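Local coordinates for replicase polyprotein 1a (Avian infectious bronchitis virus, PDB 3LD1) that is part of the viral replicase polyprotein, here its nsp2 region, whose precise role in coronavirus replication is not firmly established, at residues E243-G248 with K253-F258. The protein carries 3 engineered substitutions. Sequence-based numbering, arbitrary orientation.
Sequences EELPNG and KIFTTF. Engineered in segment 253-258: F258 (natural residue Leu).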
# COMPACT_ATOMS: atom_id res chain seq x y z
N GLU A 243 -8.69 10.45 15.78
CA GLU A 243 -8.31 11.39 16.78
C GLU A 243 -9.54 12.14 17.32
O GLU A 243 -9.84 12.07 18.50
CB GLU A 243 -7.33 12.38 16.16
CG GLU A 243 -6.72 13.30 17.16
CD GLU A 243 -5.88 12.54 18.20
OE1 GLU A 243 -6.11 11.32 18.41
OE2 GLU A 243 -4.97 13.19 18.81
N GLU A 244 -10.27 12.80 16.45
CA GLU A 244 -11.37 13.68 16.83
C GLU A 244 -12.63 12.93 17.23
O GLU A 244 -13.71 13.51 17.41
CB GLU A 244 -11.67 14.59 15.63
CG GLU A 244 -10.62 15.71 15.52
CD GLU A 244 -10.28 16.11 14.09
OE1 GLU A 244 -11.08 15.87 13.11
OE2 GLU A 244 -9.17 16.69 13.98
N LEU A 245 -12.51 11.62 17.34
CA LEU A 245 -13.70 10.84 17.54
C LEU A 245 -13.93 10.77 19.08
O LEU A 245 -12.95 10.95 19.89
CB LEU A 245 -13.51 9.51 16.83
CG LEU A 245 -14.62 8.90 15.94
CD1 LEU A 245 -15.49 9.83 15.15
CD2 LEU A 245 -14.10 7.77 15.01
N PRO A 246 -15.20 10.58 19.51
CA PRO A 246 -15.53 10.61 20.97
C PRO A 246 -14.97 9.39 21.70
O PRO A 246 -15.08 8.27 21.18
CB PRO A 246 -17.08 10.57 21.03
CG PRO A 246 -17.62 10.32 19.56
CD PRO A 246 -16.38 10.29 18.62
N ASN A 247 -14.37 9.59 22.88
CA ASN A 247 -13.98 8.51 23.78
C ASN A 247 -15.15 7.75 24.44
O ASN A 247 -16.19 8.33 24.72
CB ASN A 247 -13.07 9.07 24.84
CG ASN A 247 -11.65 9.31 24.32
OD1 ASN A 247 -11.35 9.07 23.16
ND2 ASN A 247 -10.75 9.74 25.22
N GLY A 248 -14.99 6.45 24.67
CA GLY A 248 -16.11 5.53 24.98
C GLY A 248 -15.68 4.48 26.01
O GLY A 248 -14.68 4.65 26.74
N LYS A 253 -12.50 4.50 20.91
CA LYS A 253 -12.97 5.59 20.11
C LYS A 253 -14.26 5.17 19.51
O LYS A 253 -14.31 4.10 18.93
CB LYS A 253 -11.95 5.87 18.98
CG LYS A 253 -10.73 6.58 19.46
CD LYS A 253 -11.10 7.96 20.04
CE LYS A 253 -9.84 8.77 20.52
NZ LYS A 253 -10.35 10.13 20.90
N ILE A 254 -15.31 6.00 19.56
CA ILE A 254 -16.60 5.49 19.05
C ILE A 254 -16.99 6.02 17.68
O ILE A 254 -16.90 7.20 17.39
CB ILE A 254 -17.79 5.73 20.03
CG1 ILE A 254 -17.44 5.32 21.49
CG2 ILE A 254 -19.06 5.04 19.51
CD1 ILE A 254 -17.17 3.81 21.75
N PHE A 255 -17.44 5.12 16.84
CA PHE A 255 -17.99 5.53 15.57
C PHE A 255 -19.07 4.55 15.36
O PHE A 255 -18.76 3.33 15.27
CB PHE A 255 -16.97 5.33 14.45
CG PHE A 255 -17.51 5.67 13.09
CD1 PHE A 255 -17.60 7.01 12.67
CD2 PHE A 255 -17.97 4.67 12.24
CE1 PHE A 255 -18.12 7.33 11.42
CE2 PHE A 255 -18.50 4.98 10.97
CZ PHE A 255 -18.58 6.30 10.55
N THR A 256 -20.32 5.02 15.32
CA THR A 256 -21.37 4.10 14.84
C THR A 256 -21.60 2.82 15.75
O THR A 256 -21.54 2.89 16.96
CB THR A 256 -20.89 3.85 13.46
OG1 THR A 256 -21.21 5.03 12.73
CG2 THR A 256 -21.46 2.65 12.79
N THR A 257 -21.85 1.65 15.17
CA THR A 257 -21.94 0.38 15.88
C THR A 257 -20.52 -0.21 16.23
O THR A 257 -20.38 -1.42 16.55
CB THR A 257 -22.76 -0.63 15.03
OG1 THR A 257 -22.35 -0.57 13.65
CG2 THR A 257 -24.28 -0.31 15.09
N PHE A 258 -19.47 0.62 16.19
CA PHE A 258 -18.11 0.10 16.27
C PHE A 258 -17.35 0.74 17.37
O PHE A 258 -17.63 1.90 17.68
CB PHE A 258 -17.33 0.32 14.95
CG PHE A 258 -17.86 -0.48 13.81
CD1 PHE A 258 -18.65 0.13 12.83
CD2 PHE A 258 -17.59 -1.83 13.71
CE1 PHE A 258 -19.18 -0.60 11.77
CE2 PHE A 258 -18.10 -2.60 12.66
CZ PHE A 258 -18.91 -1.99 11.69
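K253 NZ is gripped by three oxygens of segment 243-248. Here the loop after helix 232-243 meets strand 253-255, an outermost strand of a four-stranded antiparallel sheet. K253 NZ donates to N247 OD1 at 2.7 Å. A second bond runs from K253 NZ to L245 O at 2.9 Å. The third, from K253 NZ to E243 O at 3.1 Å, ties the lysine to the last residue of helix 232-243. Each bond arrives tilted by 26 to 29° from the acceptor's carbonyl plane. The K253 chain bends at chi2 (-62°) and then runs extended, which carries the amine across to the loop. The helix-end carbonyl, the loop carbonyl and the N247 amide probably stabilise its positive charge. The carboxylate of E243 lies near as well, with OE1 5.1 Å from K253 NZ, too far for a salt bridge.

The K253 backbone pairs with F260, and N247 forms a single bridge to it from the loop. Here I254 N donates to P246 O at 2.8 Å.

Apolar contacts are few. L245 CD2 rests against F255 CB at 3.8 Å. I254 CG1 lies 3.7 Å from G248 CA.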